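Local coordinates for protein glyoxylate reductase (Paecilomyces sp. J18, PDB 3WNV) that reduces glyoxylate, probably to glycolate with a nicotinamide cofactor, as a fungal member of the D-isomer specific 2-hydroxyacid dehydrogenase family, at residues 122-125 and 126-130; 231-234 and 235-239; 14-17 and 18-21; 54-57 and 58-62; 134-138 and 139-143. All blocks are in the same frame, centred on the assembly; numbering follows the deposited sequence.

Interaction 1: residues 122-125 and 126-130; sequences LMIG and ALRQA
Gly125 and Ala130 meet where helix 112-127 ends in a Schellman motif. The carbonyl of Gly125 takes the backbone N-H of Ala130, with Ala130 N to Gly125 O at 2.8 Å; the donor lies in the carbonyl plane and the N-H...O angle is 159°. This is the six-to-one bond that defines the motif. Its inner companion runs from Gln129 N to Ala126 O at 3.1 Å. Gln129, the donor of the inner bond, has a positive phi of 42°, leaving the helical conformation and bringing the methyl of Ala130 over the backbone of Gly125, Ala130 CB to Gly125 CA 3.9 Å. One turn back, Ala126 is held by its N-H to the carbonyl of Leu122, while its methyl lies against that same oxygen, Ala126 CB to Leu122 O 3.4 Å. Leu127 repeats the pattern on Met123, and here side chains join in: the two lie alongside each other, pointing the same way, with Met123 CG 4.0 Å from Leu127 CD1. Met123 extends its CG anti to the backbone N (chi1 -177°), which sends the chain on toward the next turn and brings that methylene beside the leucine methyl. Ala126 and Leu127 also rest on Val238 of strand 237-241, so this last turn packs on the parallel sheet of the Rossmann-type domain. At the outer side of the helix, Arg128 N donates to Ile124 O nearly along the C=O axis, and the bent arginine chain passes the same acceptor, Arg128 CG lying 3.3 Å from Ile124 O.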
loop_
_atom_site.group_PDB
_atom_site.type_symbol
_atom_site.label_atom_id
_atom_site.label_comp_id
_atom_site.label_asym_id
_atom_site.label_seq_id
_atom_site.Cartn_x
_atom_site.Cartn_y
_atom_site.Cartn_z
ATOM N N LEU A 122 -11.385 5.064 8.538
ATOM C CA LEU A 122 -11.312 3.846 9.331
ATOM C C LEU A 122 -11.137 4.081 10.830
ATOM O O LEU A 122 -11.695 3.342 11.625
ATOM C CB LEU A 122 -10.196 2.925 8.806
ATOM C CG LEU A 122 -10.465 2.266 7.475
ATOM C CD1 LEU A 122 -9.182 1.565 6.956
ATOM C CD2 LEU A 122 -11.634 1.253 7.598
ATOM N N MET A 123 -10.308 5.056 11.225
ATOM C CA MET A 123 -10.072 5.320 12.645
ATOM C C MET A 123 -11.359 5.775 13.346
ATOM O O MET A 123 -11.696 5.317 14.416
ATOM C CB MET A 123 -9.000 6.407 12.790
ATOM C CG MET A 123 -8.645 6.687 14.249
ATOM S SD MET A 123 -7.468 8.070 14.424
ATOM C CE MET A 123 -8.517 9.502 14.099
ATOM N N ILE A 124 -12.064 6.726 12.756
ATOM C CA ILE A 124 -13.304 7.178 13.360
ATOM C C ILE A 124 -14.324 6.014 13.386
ATOM O O ILE A 124 -14.990 5.805 14.417
ATOM C CB ILE A 124 -13.864 8.360 12.557
ATOM C CG1 ILE A 124 -12.861 9.543 12.624
ATOM C CG2 ILE A 124 -15.240 8.781 13.108
ATOM C CD1 ILE A 124 -12.480 9.965 14.044
ATOM N N GLY A 125 -14.379 5.223 12.311
ATOM C CA GLY A 125 -15.270 4.055 12.234
ATOM C C GLY A 125 -14.989 3.089 13.403
ATOM O O GLY A 125 -15.923 2.561 14.056
ATOM N N ALA A 126 -13.706 2.882 13.677
ATOM C CA ALA A 126 -13.285 1.906 14.692
ATOM C C ALA A 126 -13.596 2.439 16.085
ATOM O O ALA A 126 -14.082 1.701 16.950
ATOM C CB ALA A 126 -11.814 1.607 14.535
ATOM N N LEU A 127 -13.346 3.736 16.284
ATOM C CA LEU A 127 -13.637 4.352 17.584
ATOM C C LEU A 127 -15.120 4.463 17.878
ATOM O O LEU A 127 -15.482 4.583 19.059
ATOM C CB LEU A 127 -13.034 5.748 17.645
ATOM C CG LEU A 127 -11.508 5.840 17.723
ATOM C CD1 LEU A 127 -11.080 7.253 17.421
ATOM C CD2 LEU A 127 -11.023 5.449 19.098
ATOM N N ARG A 128 -15.970 4.489 16.850
ATOM C CA ARG A 128 -17.424 4.474 17.037
ATOM C C ARG A 128 -18.013 3.070 16.899
ATOM O O ARG A 128 -19.245 2.893 17.066
ATOM C CB ARG A 128 -18.138 5.407 16.009
ATOM C CG ARG A 128 -17.709 6.888 16.040
ATOM C CD ARG A 128 -17.909 7.436 17.447
ATOM N NE ARG A 128 -17.748 8.900 17.481
ATOM C CZ ARG A 128 -18.760 9.774 17.475
ATOM N NH1 ARG A 128 -20.023 9.358 17.455
ATOM N NH2 ARG A 128 -18.497 11.082 17.495
ATOM N N GLN A 129 -17.161 2.088 16.569
ATOM C CA GLN A 129 -17.617 0.730 16.145
ATOM C C GLN A 129 -18.810 0.869 15.192
ATOM O O GLN A 129 -19.913 0.292 15.383
ATOM C CB GLN A 129 -17.904 -0.179 17.364
ATOM C CG GLN A 129 -16.718 -0.157 18.331
ATOM C CD GLN A 129 -16.828 -1.100 19.500
ATOM O OE1 GLN A 129 -17.853 -1.756 19.689
ATOM N NE2 GLN A 129 -15.750 -1.200 20.289
ATOM N N ALA A 130 -18.568 1.639 14.141
ATOM C CA ALA A 130 -19.646 2.184 13.322
ATOM C C ALA A 130 -20.387 1.163 12.476
ATOM O O ALA A 130 -21.450 1.468 11.942
ATOM C CB ALA A 130 -19.117 3.315 12.422
#

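Interaction 2: residues 231-234 and 235-239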
loop_
_atom_site.group_PDB
_atom_site.type_symbol
_atom_site.label_atom_id
_atom_site.label_comp_id
_atom_site.label_asym_id
_atom_site.label_seq_id
_atom_site.Cartn_x
_atom_site.Cartn_y
_atom_site.Cartn_z
ATOM N N ALA A 231 0.630 -7.666 23.018
ATOM C CA ALA A 231 0.560 -7.795 24.463
ATOM C C ALA A 231 1.185 -6.572 25.124
ATOM O O ALA A 231 0.827 -6.229 26.257
ATOM C CB ALA A 231 1.240 -9.087 24.923
ATOM N N LYS A 232 2.103 -5.910 24.412
ATOM C CA LYS A 232 2.688 -4.660 24.891
ATOM C C LYS A 232 1.787 -3.438 24.742
ATOM O O LYS A 232 2.062 -2.414 25.362
ATOM C CB LYS A 232 4.009 -4.378 24.186
ATOM C CG LYS A 232 5.155 -5.257 24.642
ATOM C CD LYS A 232 6.349 -5.102 23.695
ATOM C CE LYS A 232 7.493 -5.987 24.143
ATOM N NZ LYS A 232 8.660 -5.911 23.215
ATOM N N MET A 233 0.745 -3.514 23.915
ATOM C CA MET A 233 -0.084 -2.326 23.677
ATOM C C MET A 233 -0.964 -2.032 24.913
ATOM O O MET A 233 -1.030 -2.862 25.836
ATOM C CB MET A 233 -0.919 -2.471 22.409
ATOM C CG MET A 233 -0.072 -2.533 21.147
ATOM S SD MET A 233 -1.119 -2.872 19.738
ATOM C CE MET A 233 0.095 -3.033 18.391
ATOM N N LYS A 234 -1.590 -0.852 24.949
ATOM C CA LYS A 234 -2.549 -0.474 26.004
ATOM C C LYS A 234 -3.758 -1.375 25.928
ATOM O O LYS A 234 -4.207 -1.662 24.832
ATOM C CB LYS A 234 -3.107 0.917 25.727
ATOM C CG LYS A 234 -2.177 2.051 25.988
ATOM C CD LYS A 234 -2.929 3.335 25.756
ATOM C CE LYS A 234 -2.236 4.475 26.427
ATOM N NZ LYS A 234 -3.275 5.498 26.741
ATOM N N ASP A 235 -4.327 -1.787 27.063
ATOM C CA ASP A 235 -5.668 -2.403 27.029
ATOM C C ASP A 235 -6.640 -1.424 26.347
ATOM O O ASP A 235 -6.636 -0.228 26.667
ATOM C CB ASP A 235 -6.175 -2.688 28.457
ATOM C CG ASP A 235 -5.442 -3.838 29.128
ATOM O OD1 ASP A 235 -4.765 -4.631 28.439
ATOM O OD2 ASP A 235 -5.577 -3.973 30.360
ATOM N N GLY A 236 -7.452 -1.904 25.396
ATOM C CA GLY A 236 -8.374 -1.035 24.669
ATOM C C GLY A 236 -7.782 -0.270 23.485
ATOM O O GLY A 236 -8.419 0.668 22.957
ATOM N N VAL A 237 -6.584 -0.667 23.030
ATOM C CA VAL A 237 -5.961 -0.017 21.867
ATOM C C VAL A 237 -6.870 -0.204 20.663
ATOM O O VAL A 237 -7.625 -1.176 20.596
ATOM C CB VAL A 237 -4.550 -0.643 21.567
ATOM C CG1 VAL A 237 -4.675 -2.125 21.201
ATOM C CG2 VAL A 237 -3.767 0.158 20.510
ATOM N N VAL A 238 -6.826 0.746 19.732
ATOM C CA VAL A 238 -7.459 0.596 18.438
ATOM C C VAL A 238 -6.340 0.568 17.396
ATOM O O VAL A 238 -5.431 1.422 17.406
ATOM C CB VAL A 238 -8.405 1.769 18.155
ATOM C CG1 VAL A 238 -8.846 1.757 16.673
ATOM C CG2 VAL A 238 -9.600 1.709 19.082
ATOM N N ILE A 239 -6.391 -0.411 16.514
ATOM C CA ILE A 239 -5.332 -0.562 15.489
ATOM C C ILE A 239 -5.854 -0.235 14.103
ATOM O O ILE A 239 -6.881 -0.752 13.708
ATOM C CB ILE A 239 -4.704 -1.991 15.524
ATOM C CG1 ILE A 239 -3.990 -2.252 16.848
ATOM C CG2 ILE A 239 -3.753 -2.212 14.337
ATOM C CD1 ILE A 239 -3.678 -3.701 17.102
#
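Met233 reaches across to Val237 and Ile239, spanning the turn that follows helix 227-232 and leads into strand 237-241. Its chain is extended beyond CG, with chi1 at -65° placing CG beside the backbone N, and the sulfur serves as the main point of touch. Met233 SD lies 3.9 Å from Val237 CG1, where the two side chains cross at a slant, and 3.8 Å from Ile239 CD1, where they cross at about a right angle. The methyl follows the sulfur onto the same isoleucine, Met233 CE to Ile239 CD1 4.0 Å. The backbone carbonyl of Met233 accepts a hydrogen bond from Lys261 NZ. Next in the chain, Lys234 opens a type II beta turn that closes at Val237: Val237 N to Lys234 O is 3.1 Å, with an N-H...O angle of 137° and the donor well above the carbonyl plane, so the bond is bent. Within the turn Gly236 has a phi of 83°, where a CB would press on the carbonyl oxygen of Asp235; a glycine avoids that. The extended Lys234 chain leads off to a salt bridge with Asp209, and Asp235 makes another with Lys261. The stretch thus closes the beta-alpha-beta unit of strand 210-213, helix 227-232 and strand 237-241: Met233 packs on Leu205 of helix 201-207 and on Phe211 of strand 210-213, Val237 and Ile239 touch Val262 of strand 262-267, and Val238 turns to helix 112-127.

Interaction 3: residues 14-17 and 18-21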
loop_
_atom_site.group_PDB
_atom_site.type_symbol
_atom_site.label_atom_id
_atom_site.label_comp_id
_atom_site.label_asym_id
_atom_site.label_seq_id
_atom_site.Cartn_x
_atom_site.Cartn_y
_atom_site.Cartn_z
ATOM N N HIS A 14 -7.276 5.212 -16.845
ATOM C CA HIS A 14 -7.590 6.639 -16.928
ATOM C C HIS A 14 -6.718 7.408 -17.895
ATOM O O HIS A 14 -7.073 8.522 -18.275
ATOM C CB HIS A 14 -7.469 7.308 -15.562
ATOM C CG HIS A 14 -8.261 6.636 -14.494
ATOM N ND1 HIS A 14 -9.629 6.771 -14.398
ATOM C CD2 HIS A 14 -7.884 5.811 -13.488
ATOM C CE1 HIS A 14 -10.057 6.060 -13.362
ATOM N NE2 HIS A 14 -9.020 5.455 -12.808
ATOM N N ALA A 15 -5.577 6.837 -18.268
ATOM C CA ALA A 15 -4.563 7.605 -18.979
ATOM C C ALA A 15 -4.190 6.954 -20.300
ATOM O O ALA A 15 -3.033 7.031 -20.733
ATOM C CB ALA A 15 -3.359 7.786 -18.116
ATOM N N ARG A 16 -5.184 6.337 -20.952
ATOM C CA ARG A 16 -4.956 5.665 -22.212
ATOM C C ARG A 16 -4.362 6.632 -23.244
ATOM O O ARG A 16 -3.506 6.246 -24.023
ATOM C CB ARG A 16 -6.250 5.041 -22.759
ATOM C CG ARG A 16 -6.660 3.726 -22.101
ATOM C CD ARG A 16 -5.672 2.550 -22.378
ATOM N NE ARG A 16 -5.296 2.341 -23.785
ATOM C CZ ARG A 16 -4.686 1.241 -24.249
ATOM N NH1 ARG A 16 -4.410 0.223 -23.451
ATOM N NH2 ARG A 16 -4.369 1.147 -25.519
ATOM N N ALA A 17 -4.826 7.886 -23.261
ATOM C CA ALA A 17 -4.310 8.875 -24.219
ATOM C C ALA A 17 -2.814 9.097 -24.084
ATOM O O ALA A 17 -2.106 9.204 -25.086
ATOM C CB ALA A 17 -5.026 10.181 -24.056
ATOM N N GLU A 18 -2.351 9.146 -22.842
ATOM C CA GLU A 18 -0.940 9.386 -22.532
ATOM C C GLU A 18 -0.103 8.174 -22.919
ATOM O O GLU A 18 1.042 8.326 -23.347
ATOM C CB GLU A 18 -0.766 9.736 -21.046
ATOM C CG GLU A 18 -1.222 11.185 -20.681
ATOM C CD GLU A 18 -2.736 11.382 -20.556
ATOM O OE1 GLU A 18 -3.509 10.393 -20.599
ATOM O OE2 GLU A 18 -3.169 12.552 -20.387
ATOM N N TRP A 19 -0.654 6.964 -22.749
ATOM C CA TRP A 19 0.022 5.755 -23.213
ATOM C C TRP A 19 0.126 5.784 -24.738
ATOM O O TRP A 19 1.218 5.653 -25.274
ATOM C CB TRP A 19 -0.706 4.479 -22.724
ATOM C CG TRP A 19 -0.280 3.196 -23.437
ATOM C CD1 TRP A 19 -0.980 2.536 -24.405
ATOM C CD2 TRP A 19 0.911 2.423 -23.220
ATOM N NE1 TRP A 19 -0.308 1.429 -24.808
ATOM C CE2 TRP A 19 0.862 1.328 -24.103
ATOM C CE3 TRP A 19 2.021 2.567 -22.380
ATOM C CZ2 TRP A 19 1.874 0.349 -24.164
ATOM C CZ3 TRP A 19 3.031 1.612 -22.440
ATOM C CH2 TRP A 19 2.952 0.511 -23.328
ATOM N N GLU A 20 -0.991 5.993 -25.436
ATOM C CA GLU A 20 -0.961 5.992 -26.903
ATOM C C GLU A 20 0.005 7.032 -27.445
ATOM O O GLU A 20 0.643 6.825 -28.477
ATOM C CB GLU A 20 -2.350 6.244 -27.467
ATOM C CG GLU A 20 -3.374 5.213 -27.013
ATOM C CD GLU A 20 -3.232 3.855 -27.689
ATOM O OE1 GLU A 20 -2.301 3.647 -28.512
ATOM O OE2 GLU A 20 -4.090 2.990 -27.398
ATOM N N ALA A 21 0.117 8.152 -26.743
ATOM C CA ALA A 21 1.030 9.208 -27.166
ATOM C C ALA A 21 2.496 8.754 -27.260
ATOM O O ALA A 21 3.262 9.297 -28.038
ATOM C CB ALA A 21 0.891 10.397 -26.250
HETATM O O HOH W 1 -6.064 10.870 -20.350
#
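The start of helix 16-21, where Ala15 holds the N-cap position and bonds to Glu18 and Trp19, belongs to the beta-alpha-beta unit of strand 5-9, this helix and strand 27-31. The carbonyl of Ala15 takes two backbone N-H groups: Trp19 N at 3.1 Å from Ala15 O, in the carbonyl plane, and a weak bond from Glu18 N. Glu18 folds back over this end through its bent chi2 (78°), so that Glu18 OE1 reaches a water at 2.6 Å; that water also donates to His14 O. The negative charge of Glu18 beside the helix start is likely to suit the positive end of the helix dipole. On another side of the helix Arg16 bends at both chi2 and chi3, which brings the guanidinium back over the next turn. Trp19 CD1 lies over one of its faces, 3.8 Å above the plane and toward the rim, with the two planes 60° apart. The indole itself runs on to Ala6 and Leu8 of strand 5-9 and Leu28 of strand 27-31. Arg16 NH2 also makes a salt bridge to Glu30 of that last strand. A leucine in place of Arg16 is likely to leave Glu20 and Glu30 without the cation they share, and the Trp19 rim without the flat group beside it. Within the helix the shared charge is held by Arg16 NH2 to Glu20 OE2, 2.6 Å with an N-H...O angle of 150°: the oxygen lies near the guanidinium plane, yet is approached from above the carboxylate plane.

Interaction 4: residues 54-57 and 58-62; sequences IYRS and NISTK
Ser57 and Ser60 bind each other where strand 51-57, part of a five-stranded parallel sheet, gives way through a type I beta turn (Asn58 to Thr61) to helix 61-64. Both hydroxyls sit between backbone N and carbonyl carbon, with chi1 61° in Ser57 and 67° in Ser60, which points each back at the other residue's main chain. Ser60 OG donates to Ser57 O at 2.7 Å, tilted somewhat from the carbonyl plane, and Ser57 OG accepts from Ser60 N at 3.1 Å. A second, weak bond joins Ser60 N to Ser57 O. Were Ser57 an alanine, Ser60 N would probably keep just that weak bond, and the start of the turn would be less firmly fixed. Arg56 also has its CG in the crowded position (chi1 71°), and the bend at chi3 turns an edge of the guanidinium to Thr61, with Arg56 NH2 3.0 Å from Thr61 OG1. A water links Arg56 NE, 2.9 Å away, to Ser60 OG at 3.0 Å. Arg56 NH1 is bonded to Asn91, and Phe67 supplies a cation-pi partner. Asn58 is fixed by Asn91 and Gly88, and its side chain comes within about 3 Å of a bound sulfate ion, probably from the crystallisation liquor, though such ions often mark pockets. Inside the turn Thr61 OG1 donates to Asn58 O at 2.8 Å, and Thr61 N reaches that oxygen from the same face of its plane.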
loop_
_atom_site.group_PDB
_atom_site.type_symbol
_atom_site.label_atom_id
_atom_site.label_comp_id
_atom_site.label_asym_id
_atom_site.label_seq_id
_atom_site.Cartn_x
_atom_site.Cartn_y
_atom_site.Cartn_z
ATOM N N ILE A 54 8.781 -1.490 -19.392
ATOM C CA ILE A 54 7.551 -2.219 -19.122
ATOM C C ILE A 54 6.736 -1.389 -18.160
ATOM O O ILE A 54 7.262 -0.928 -17.142
ATOM C CB ILE A 54 7.851 -3.562 -18.433
ATOM C CG1 ILE A 54 8.410 -4.578 -19.437
ATOM C CG2 ILE A 54 6.573 -4.128 -17.761
ATOM C CD1 ILE A 54 8.909 -5.877 -18.721
ATOM N N TYR A 55 5.452 -1.209 -18.455
ATOM C CA TYR A 55 4.528 -0.610 -17.498
ATOM C C TYR A 55 3.824 -1.753 -16.813
ATOM O O TYR A 55 3.277 -2.620 -17.500
ATOM C CB TYR A 55 3.457 0.204 -18.278
ATOM C CG TYR A 55 2.365 0.828 -17.395
ATOM C CD1 TYR A 55 1.429 0.039 -16.715
ATOM C CD2 TYR A 55 2.238 2.208 -17.309
ATOM C CE1 TYR A 55 0.405 0.620 -15.907
ATOM C CE2 TYR A 55 1.242 2.803 -16.514
ATOM C CZ TYR A 55 0.339 1.996 -15.812
ATOM O OH TYR A 55 -0.646 2.596 -15.066
ATOM N N ARG A 56 3.778 -1.756 -15.470
ATOM C CA ARG A 56 2.969 -2.757 -14.794
ATOM C C ARG A 56 2.341 -2.124 -13.584
ATOM O O ARG A 56 2.692 -0.998 -13.196
ATOM C CB ARG A 56 3.820 -3.977 -14.383
ATOM C CG ARG A 56 4.800 -3.702 -13.244
ATOM C CD ARG A 56 5.526 -4.981 -12.833
ATOM N NE ARG A 56 4.603 -6.004 -12.277
ATOM C CZ ARG A 56 4.257 -6.087 -10.983
ATOM N NH1 ARG A 56 4.705 -5.200 -10.096
ATOM N NH2 ARG A 56 3.460 -7.075 -10.566
ATOM N N SER A 57 1.439 -2.857 -12.938
ATOM C CA SER A 57 0.793 -2.344 -11.718
ATOM C C SER A 57 0.617 -3.411 -10.631
ATOM O O SER A 57 0.768 -4.611 -10.901
ATOM C CB SER A 57 -0.569 -1.785 -12.065
ATOM O OG SER A 57 -1.400 -2.816 -12.606
ATOM N N ASN A 58 0.241 -2.989 -9.422
ATOM C CA ASN A 58 -0.080 -3.981 -8.390
ATOM C C ASN A 58 -1.225 -4.875 -8.840
ATOM O O ASN A 58 -1.166 -6.096 -8.696
ATOM C CB ASN A 58 -0.387 -3.300 -7.054
ATOM C CG ASN A 58 0.879 -2.920 -6.290
ATOM O OD1 ASN A 58 1.899 -3.638 -6.313
ATOM N ND2 ASN A 58 0.823 -1.790 -5.599
ATOM N N ILE A 59 -2.261 -4.290 -9.436
ATOM C CA ILE A 59 -3.372 -5.125 -9.890
ATOM C C ILE A 59 -2.972 -6.153 -10.947
ATOM O O ILE A 59 -3.496 -7.285 -10.956
ATOM C CB ILE A 59 -4.544 -4.239 -10.400
ATOM C CG1 ILE A 59 -5.189 -3.545 -9.207
ATOM C CG2 ILE A 59 -5.568 -5.052 -11.092
ATOM C CD1 ILE A 59 -6.176 -2.476 -9.621
ATOM N N SER A 60 -2.036 -5.781 -11.840
ATOM C CA SER A 60 -1.638 -6.631 -12.972
ATOM C C SER A 60 -0.903 -7.908 -12.561
ATOM O O SER A 60 -0.684 -8.797 -13.394
ATOM C CB SER A 60 -0.767 -5.855 -13.984
ATOM O OG SER A 60 0.523 -5.502 -13.430
ATOM N N THR A 61 -0.552 -8.004 -11.280
ATOM C CA THR A 61 0.096 -9.194 -10.726
ATOM C C THR A 61 -0.782 -10.432 -11.001
ATOM O O THR A 61 -0.291 -11.545 -11.185
ATOM C CB THR A 61 0.326 -9.014 -9.220
ATOM O OG1 THR A 61 1.065 -7.813 -9.006
ATOM C CG2 THR A 61 1.184 -10.157 -8.670
ATOM N N LYS A 62 -2.089 -10.231 -11.071
ATOM C CA LYS A 62 -2.978 -11.365 -11.337
ATOM C C LYS A 62 -2.753 -11.917 -12.732
ATOM O O LYS A 62 -3.144 -13.034 -13.014
ATOM C CB LYS A 62 -4.448 -10.976 -11.141
ATOM C CG LYS A 62 -5.009 -10.021 -12.190
ATOM C CD LYS A 62 -6.353 -9.457 -11.716
ATOM C CE LYS A 62 -7.073 -8.764 -12.847
ATOM N NZ LYS A 62 -8.547 -8.990 -12.766
HETATM O O HOH W 2 2.515 -7.677 -13.274
#

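Interaction 5: residues 134-138 and 139-143; sequences ITAIR and AGEWH
Ala139 bonds back to Thr135 as helix 131-138 runs out: Ala139 N to Thr135 O is 3.1 Å, with the donor in the carbonyl plane, and a weaker bond joins the same N-H to Ala136 O. The next residue, Gly140, donates to Ile137; Gly140 N to Ile137 O is 3.2 Å, and although the N-H...O angle of 155° is fairly straight, the donor stands well above the carbonyl plane. Its phi of 77° is easily adopted without a side chain. Glu141 then sends its N-H back to the last turn, Glu141 N to Ala136 O 3.0 Å, with its CB resting near that oxygen. This six-to-one bond and the Gly140 bond together form a Schellman motif, which ends the helix at the surface of the nucleotide-binding domain. Trp142 follows with a positive phi and a side chain whose CG is anti to the backbone N (chi1 -162°), swinging the indole back to the helix; its CZ3 meets Ile137 CD1 at 3.9 Å, and the two side chains run at a slant to each other. Its backbone is tied to the same helix residue by a water, 2.9 Å from Trp142 N and 2.6 Å from Ile137 O. Last comes His143, whose ring takes Trp142 NE1 over its centre, 3.7 Å above the plane. The carbonyl of His143 bonds to the hydroxyl of Thr146, and the exposed Trp142 and His143 both touch a crystal neighbour.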
loop_
_atom_site.group_PDB
_atom_site.type_symbol
_atom_site.label_atom_id
_atom_site.label_comp_id
_atom_site.label_asym_id
_atom_site.label_seq_id
_atom_site.Cartn_x
_atom_site.Cartn_y
_atom_site.Cartn_z
ATOM N N ILE A 134 -24.347 1.572 11.322
ATOM C CA ILE A 134 -24.531 1.567 9.872
ATOM C C ILE A 134 -25.522 0.476 9.497
ATOM O O ILE A 134 -26.424 0.687 8.696
ATOM C CB ILE A 134 -23.210 1.320 9.147
ATOM C CG1 ILE A 134 -22.344 2.580 9.222
ATOM C CG2 ILE A 134 -23.449 0.917 7.671
ATOM C CD1 ILE A 134 -20.932 2.385 8.831
ATOM N N THR A 135 -25.341 -0.699 10.082
ATOM C CA THR A 135 -26.233 -1.838 9.820
ATOM C C THR A 135 -27.623 -1.652 10.426
ATOM O O THR A 135 -28.643 -1.897 9.765
ATOM C CB THR A 135 -25.572 -3.138 10.312
ATOM O OG1 THR A 135 -24.367 -3.341 9.558
ATOM C CG2 THR A 135 -26.496 -4.324 10.092
ATOM N N ALA A 136 -27.678 -1.181 11.667
ATOM C CA ALA A 136 -28.934 -0.979 12.379
ATOM C C ALA A 136 -29.889 -0.021 11.681
ATOM O O ALA A 136 -31.070 -0.311 11.572
ATOM C CB ALA A 136 -28.673 -0.510 13.774
ATOM N N ILE A 137 -29.397 1.127 11.226
ATOM C CA ILE A 137 -30.316 2.099 10.617
ATOM C C ILE A 137 -30.963 1.530 9.356
ATOM O O ILE A 137 -32.151 1.756 9.112
ATOM C CB ILE A 137 -29.652 3.497 10.345
ATOM C CG1 ILE A 137 -30.728 4.518 9.913
ATOM C CG2 ILE A 137 -28.587 3.408 9.267
ATOM C CD1 ILE A 137 -30.198 5.943 9.846
ATOM N N ARG A 138 -30.187 0.772 8.575
ATOM C CA ARG A 138 -30.666 0.198 7.331
ATOM C C ARG A 138 -31.683 -0.914 7.589
ATOM O O ARG A 138 -32.549 -1.168 6.760
ATOM C CB ARG A 138 -29.489 -0.353 6.521
ATOM C CG ARG A 138 -28.430 0.700 6.131
ATOM C CD ARG A 138 -28.847 1.557 4.911
ATOM N NE ARG A 138 -27.754 2.463 4.573
ATOM C CZ ARG A 138 -27.613 3.111 3.424
ATOM N NH1 ARG A 138 -26.558 3.888 3.234
ATOM N NH2 ARG A 138 -28.517 2.994 2.479
ATOM N N ALA A 139 -31.562 -1.566 8.746
ATOM C CA ALA A 139 -32.467 -2.648 9.135
ATOM C C ALA A 139 -33.759 -2.118 9.762
ATOM O O ALA A 139 -34.628 -2.895 10.174
ATOM C CB ALA A 139 -31.761 -3.599 10.106
ATOM N N GLY A 140 -33.883 -0.799 9.858
ATOM C CA GLY A 140 -35.074 -0.202 10.460
ATOM C C GLY A 140 -35.049 -0.289 11.981
ATOM O O GLY A 140 -36.085 -0.138 12.626
ATOM N N GLU A 141 -33.885 -0.620 12.525
ATOM C CA GLU A 141 -33.730 -0.815 13.957
ATOM C C GLU A 141 -33.388 0.503 14.623
ATOM O O GLU A 141 -33.332 0.593 15.849
ATOM C CB GLU A 141 -32.710 -1.918 14.241
ATOM C CG GLU A 141 -33.190 -3.315 13.882
ATOM C CD GLU A 141 -32.095 -4.356 13.998
ATOM O OE1 GLU A 141 -30.930 -3.972 14.237
ATOM O OE2 GLU A 141 -32.398 -5.559 13.853
ATOM N N TRP A 142 -33.161 1.529 13.813
ATOM C CA TRP A 142 -32.618 2.768 14.330
ATOM C C TRP A 142 -31.337 2.242 14.954
ATOM O O TRP A 142 -30.692 1.344 14.411
ATOM C CB TRP A 142 -33.493 3.315 15.456
ATOM C CG TRP A 142 -33.253 4.764 15.752
ATOM C CD1 TRP A 142 -33.257 5.362 16.978
ATOM C CD2 TRP A 142 -32.974 5.799 14.800
ATOM N NE1 TRP A 142 -32.999 6.706 16.850
ATOM C CE2 TRP A 142 -32.821 6.999 15.523
ATOM C CE3 TRP A 142 -32.840 5.828 13.409
ATOM C CZ2 TRP A 142 -32.540 8.215 14.902
ATOM C CZ3 TRP A 142 -32.562 7.035 12.795
ATOM C CH2 TRP A 142 -32.414 8.211 13.540
ATOM N N HIS A 143 -30.969 2.805 16.097
ATOM C CA HIS A 143 -29.670 2.560 16.705
ATOM C C HIS A 143 -29.324 1.072 16.761
ATOM O O HIS A 143 -28.170 0.696 16.556
ATOM C CB HIS A 143 -29.619 3.162 18.112
ATOM C CG HIS A 143 -29.567 4.659 18.127
ATOM N ND1 HIS A 143 -29.866 5.402 19.248
ATOM C CD2 HIS A 143 -29.252 5.549 17.158
ATOM C CE1 HIS A 143 -29.738 6.687 18.969
ATOM N NE2 HIS A 143 -29.366 6.803 17.707
HETATM O O HOH W 3 -33.685 2.442 11.129
#

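How the interactions relate
Interactions 1 and 2 meet directly: Ala126 CB lies 3.7 Å from Val238 CG1, and Leu127 CD2 is 4.0 Å from Val238 CG2, so the end of helix 112-127 packs on strand 237-241, with centres 15 Å apart. Interaction 5 follows interaction 1 in the chain, its centre 16 Å away, and shares the Schellman ending without a further touch. Interactions 3 and 4 belong to the five-stranded sheet region, their centres 16 Å apart and nearest atoms about 4 Å, without touching. They lie far from the nucleotide-binding half: by centres, interaction 1 is 32 Å from interaction 4 and 39 Å from interaction 3. A bound sulfate ion, probably from the crystallisation liquor, lies beside Asn58 in interaction 4.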